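Local coordinates for alanine racemase (Oenococcus oeni PSU-1, PDB 3HUR), which belongs to the alanine racemase family, its chain joining an N-terminal TIM-barrel domain to a C-terminal domain rich in beta strands, at residues S199-I210 with R217-L228. Residues are numbered along the deposited sequence; the frame is centred on the assembly and turned at random.
With SO4 (sulfate ion), chain B.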
loop_
_atom_site.group_PDB
_atom_site.type_symbol
_atom_site.label_atom_id
_atom_site.label_comp_id
_atom_site.label_asym_id
_atom_site.label_seq_id
_atom_site.Cartn_x
_atom_site.Cartn_y
_atom_site.Cartn_z
ATOM N N SER A 199 -8.791 -14.302 47.717
ATOM C CA SER A 199 -9.523 -13.239 47.054
ATOM C C SER A 199 -8.573 -12.296 46.254
ATOM O O SER A 199 -9.052 -11.442 45.535
ATOM C CB SER A 199 -10.316 -12.438 48.071
ATOM O OG SER A 199 -9.408 -11.971 49.024
ATOM N N LEU A 200 -7.254 -12.460 46.395
ATOM C CA LEU A 200 -6.280 -11.712 45.625
ATOM C C LEU A 200 -5.921 -12.360 44.246
ATOM O O LEU A 200 -5.144 -11.806 43.449
ATOM C CB LEU A 200 -5.010 -11.583 46.467
ATOM C CG LEU A 200 -5.115 -10.886 47.838
ATOM C CD1 LEU A 200 -3.753 -10.916 48.580
ATOM C CD2 LEU A 200 -5.604 -9.403 47.717
ATOM N N PHE A 201 -6.462 -13.539 43.954
ATOM C CA PHE A 201 -6.035 -14.240 42.770
ATOM C C PHE A 201 -6.665 -13.643 41.530
ATOM O O PHE A 201 -7.845 -13.372 41.499
ATOM C CB PHE A 201 -6.348 -15.732 42.864
ATOM C CG PHE A 201 -5.443 -16.507 43.814
ATOM C CD1 PHE A 201 -4.109 -16.160 43.993
ATOM C CD2 PHE A 201 -5.944 -17.603 44.506
ATOM C CE1 PHE A 201 -3.298 -16.877 44.860
ATOM C CE2 PHE A 201 -5.141 -18.348 45.381
ATOM C CZ PHE A 201 -3.820 -17.983 45.559
ATOM N N SER A 202 -5.872 -13.418 40.502
ATOM C CA SER A 202 -6.424 -13.017 39.232
ATOM C C SER A 202 -5.813 -13.847 38.157
ATOM O O SER A 202 -4.609 -13.772 37.927
ATOM C CB SER A 202 -6.165 -11.528 38.917
ATOM O OG SER A 202 -6.740 -11.203 37.656
ATOM N N MET A 203 -6.666 -14.578 37.453
ATOM C CA MET A 203 -6.198 -15.568 36.514
ATOM C C MET A 203 -6.642 -15.324 35.076
ATOM O O MET A 203 -5.936 -15.752 34.166
ATOM C CB MET A 203 -6.666 -16.996 36.989
ATOM C CG MET A 203 -5.942 -17.478 38.290
ATOM S SD MET A 203 -6.337 -19.138 38.902
ATOM C CE MET A 203 -5.404 -20.097 37.782
ATOM N N ALA A 204 -7.795 -14.664 34.881
ATOM C CA ALA A 204 -8.531 -14.703 33.609
ATOM C C ALA A 204 -8.393 -13.455 32.736
ATOM O O ALA A 204 -8.949 -12.394 33.061
ATOM C CB ALA A 204 -9.982 -14.942 33.891
ATOM N N ASN A 205 -7.694 -13.602 31.604
ATOM C CA ASN A 205 -7.740 -12.598 30.509
ATOM C C ASN A 205 -9.015 -12.818 29.740
ATOM O O ASN A 205 -9.885 -13.545 30.206
ATOM C CB ASN A 205 -6.522 -12.686 29.596
ATOM C CG ASN A 205 -6.461 -13.990 28.827
ATOM O OD1 ASN A 205 -7.449 -14.745 28.749
ATOM N ND2 ASN A 205 -5.290 -14.271 28.248
ATOM N N SER A 206 -9.159 -12.159 28.587
ATOM C CA SER A 206 -10.434 -12.157 27.861
ATOM C C SER A 206 -10.814 -13.553 27.430
ATOM O O SER A 206 -11.971 -13.958 27.490
ATOM C CB SER A 206 -10.357 -11.258 26.606
ATOM O OG SER A 206 -10.557 -9.868 26.877
ATOM N N ALA A 207 -9.828 -14.251 26.915
ATOM C CA ALA A 207 -10.029 -15.543 26.302
ATOM C C ALA A 207 -10.385 -16.593 27.413
ATOM O O ALA A 207 -11.327 -17.393 27.264
ATOM C CB ALA A 207 -8.753 -15.934 25.505
ATOM N N THR A 208 -9.660 -16.519 28.531
ATOM C CA THR A 208 -9.948 -17.312 29.667
ATOM C C THR A 208 -11.363 -17.036 30.110
ATOM O O THR A 208 -12.145 -17.979 30.348
ATOM C CB THR A 208 -8.967 -17.062 30.797
ATOM O OG1 THR A 208 -7.634 -17.062 30.283
ATOM C CG2 THR A 208 -9.067 -18.177 31.841
ATOM N N CYS A 209 -11.752 -15.773 30.177
ATOM C CA CYS A 209 -13.123 -15.474 30.598
ATOM C C CYS A 209 -14.149 -16.086 29.646
ATOM O O CYS A 209 -15.192 -16.625 30.080
ATOM C CB CYS A 209 -13.360 -13.952 30.708
ATOM S SG CYS A 209 -12.516 -13.130 32.087
ATOM N N ILE A 210 -13.885 -15.995 28.344
ATOM C CA ILE A 210 -14.925 -16.378 27.381
ATOM C C ILE A 210 -15.089 -17.907 27.341
ATOM O O ILE A 210 -16.143 -18.400 27.689
ATOM C CB ILE A 210 -14.659 -15.870 25.946
ATOM C CG1 ILE A 210 -14.705 -14.334 25.891
ATOM C CG2 ILE A 210 -15.668 -16.499 24.959
ATOM C CD1 ILE A 210 -14.141 -13.773 24.653
ATOM N N ARG A 217 -11.217 -24.845 38.157
ATOM C CA ARG A 217 -9.815 -24.698 38.506
ATOM C C ARG A 217 -9.316 -23.269 38.277
ATOM O O ARG A 217 -8.226 -22.889 38.762
ATOM C CB ARG A 217 -8.976 -25.647 37.660
ATOM C CG ARG A 217 -9.151 -27.161 37.955
ATOM C CD ARG A 217 -8.317 -28.021 36.992
ATOM N NE ARG A 217 -8.804 -27.920 35.622
ATOM C CZ ARG A 217 -8.141 -28.312 34.537
ATOM N NH1 ARG A 217 -6.947 -28.850 34.634
ATOM N NH2 ARG A 217 -8.677 -28.143 33.327
ATOM N N ILE A 218 -10.072 -22.502 37.488
ATOM C CA ILE A 218 -9.727 -21.116 37.219
ATOM C C ILE A 218 -10.457 -20.250 38.244
ATOM O O ILE A 218 -11.673 -20.366 38.419
ATOM C CB ILE A 218 -10.133 -20.671 35.785
ATOM C CG1 ILE A 218 -9.625 -21.642 34.710
ATOM C CG2 ILE A 218 -9.588 -19.311 35.481
ATOM C CD1 ILE A 218 -8.121 -21.702 34.588
ATOM N N SER A 219 -9.714 -19.408 38.942
ATOM C CA SER A 219 -10.351 -18.406 39.806
ATOM C C SER A 219 -10.792 -17.166 39.000
ATOM O O SER A 219 -10.023 -16.562 38.260
ATOM C CB SER A 219 -9.399 -17.948 40.910
ATOM O OG SER A 219 -9.979 -16.880 41.649
ATOM N N PHE A 220 -12.049 -16.808 39.167
ATOM C CA PHE A 220 -12.586 -15.614 38.582
ATOM C C PHE A 220 -12.745 -14.546 39.641
ATOM O O PHE A 220 -13.501 -13.586 39.490
ATOM C CB PHE A 220 -13.862 -15.987 37.862
ATOM C CG PHE A 220 -13.605 -16.933 36.733
ATOM C CD1 PHE A 220 -13.029 -16.466 35.552
ATOM C CD2 PHE A 220 -13.837 -18.290 36.878
ATOM C CE1 PHE A 220 -12.735 -17.322 34.509
ATOM C CE2 PHE A 220 -13.556 -19.164 35.840
ATOM C CZ PHE A 220 -13.002 -18.673 34.641
ATOM N N ALA A 221 -11.958 -14.681 40.697
ATOM C CA ALA A 221 -12.019 -13.715 41.783
ATOM C C ALA A 221 -11.953 -12.281 41.187
ATOM O O ALA A 221 -12.875 -11.478 41.388
ATOM C CB ALA A 221 -10.887 -13.971 42.790
ATOM N N ALA A 222 -10.875 -12.009 40.442
ATOM C CA ALA A 222 -10.685 -10.747 39.716
ATOM C C ALA A 222 -10.326 -11.054 38.269
ATOM O O ALA A 222 -9.198 -11.513 37.962
ATOM C CB ALA A 222 -9.590 -9.914 40.339
ATOM N N ILE A 223 -11.299 -10.803 37.395
ATOM C CA ILE A 223 -11.101 -10.926 35.965
ATOM C C ILE A 223 -10.545 -9.627 35.342
ATOM O O ILE A 223 -10.685 -8.547 35.905
ATOM C CB ILE A 223 -12.374 -11.394 35.260
ATOM C CG1 ILE A 223 -13.501 -10.364 35.323
ATOM C CG2 ILE A 223 -12.831 -12.730 35.848
ATOM C CD1 ILE A 223 -14.726 -10.745 34.403
ATOM N N ARG A 224 -9.872 -9.787 34.201
ATOM C CA ARG A 224 -9.127 -8.723 33.517
ATOM C C ARG A 224 -9.505 -8.608 32.052
ATOM O O ARG A 224 -8.682 -8.808 31.188
ATOM C CB ARG A 224 -7.646 -9.023 33.614
ATOM C CG ARG A 224 -7.096 -8.695 34.951
ATOM C CD ARG A 224 -5.583 -8.825 34.915
ATOM N NE ARG A 224 -5.351 -10.160 35.403
ATOM C CZ ARG A 224 -4.596 -11.099 34.869
ATOM N NH1 ARG A 224 -3.812 -10.916 33.833
ATOM N NH2 ARG A 224 -4.610 -12.247 35.481
ATOM N N PRO A 225 -10.767 -8.312 31.758
ATOM C CA PRO A 225 -11.187 -8.210 30.364
ATOM C C PRO A 225 -10.572 -7.011 29.657
ATOM O O PRO A 225 -10.638 -5.911 30.162
ATOM C CB PRO A 225 -12.687 -8.042 30.475
ATOM C CG PRO A 225 -12.908 -7.562 31.813
ATOM C CD PRO A 225 -11.904 -8.154 32.661
ATOM N N GLY A 226 -9.922 -7.269 28.530
ATOM C CA GLY A 226 -9.306 -6.225 27.680
ATOM C C GLY A 226 -9.973 -6.188 26.321
ATOM O O GLY A 226 -11.023 -5.606 26.171
ATOM N N GLN A 227 -9.402 -6.863 25.348
ATOM C CA GLN A 227 -9.877 -6.747 23.989
ATOM C C GLN A 227 -11.332 -7.034 23.822
ATOM O O GLN A 227 -11.944 -6.560 22.843
ATOM C CB GLN A 227 -9.222 -7.733 23.087
ATOM C CG GLN A 227 -7.831 -7.530 22.797
ATOM C CD GLN A 227 -7.427 -8.351 21.580
ATOM O OE1 GLN A 227 -6.468 -9.116 21.636
ATOM N NE2 GLN A 227 -8.155 -8.178 20.467
ATOM N N LEU A 228 -11.896 -7.843 24.699
ATOM C CA LEU A 228 -13.280 -8.230 24.524
ATOM C C LEU A 228 -14.220 -7.087 24.852
ATOM O O LEU A 228 -15.447 -7.194 24.614
ATOM C CB LEU A 228 -13.642 -9.437 25.410
ATOM C CG LEU A 228 -13.880 -9.231 26.922
ATOM C CD1 LEU A 228 -15.178 -8.555 27.244
ATOM C CD2 LEU A 228 -13.851 -10.608 27.595
HETATM S S SO4 B . -6.703 -9.474 26.920
HETATM O O1 SO4 B . -6.790 -8.801 25.649
HETATM O O2 SO4 B . -6.132 -10.793 26.828
HETATM O O3 SO4 B . -5.771 -8.763 27.744
HETATM O O4 SO4 B . -8.088 -9.538 27.359
#
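The last two strands of the TIM barrel, 201-202 and 222-223, close the cylinder here, Ser202 facing Ala222 and Arg224. Ser202 suits the seam because its small hydroxyl, anti to the backbone N (chi1 -180°), can both give and accept: OG receives Arg224 NE at 2.8 Å and NH2 at 3.2 Å, and donates to Ala222 O over a doubtfully short distance. Arg224 thus grips one oxygen side-on with two nitrogens, and OG lies in the guanidinium plane. A bend at chi3 (-95°) brings the long chain round, and NH2 also bonds Thr164 O, just past the end of strand 157-163. Backbone pairing is sparse: Arg224 N gives a 3.0 Å bond to Ala204 O, while Ala222 N reaches Phe201 O weakly.

TIM barrels carry their sites on loops at the C-terminal strand ends. Here Asn205 N-caps helix 206-211, its OD1 taking Thr208 N at 2.8 Å, nearly straight. Gln227 N holds O1 of a sulfate ion, probably from the crystallisation liquor, at 3.3 Å; Ser206 N and Gly226 N bond O4 weakly, consistent with an anion-binding pocket. Ser206 OG accepts from Leu228 N (3.3 Å) and lies against O4, closer than is reliable. Between helix 206-211 and segment 217-228, the compact methyl of Ala204 meets Phe220 CE1 at 3.7 Å and Cys209 SG rests on the branched CB of Ile223. Flexible Met203 turns its SD to a weak bond from Ser219 N.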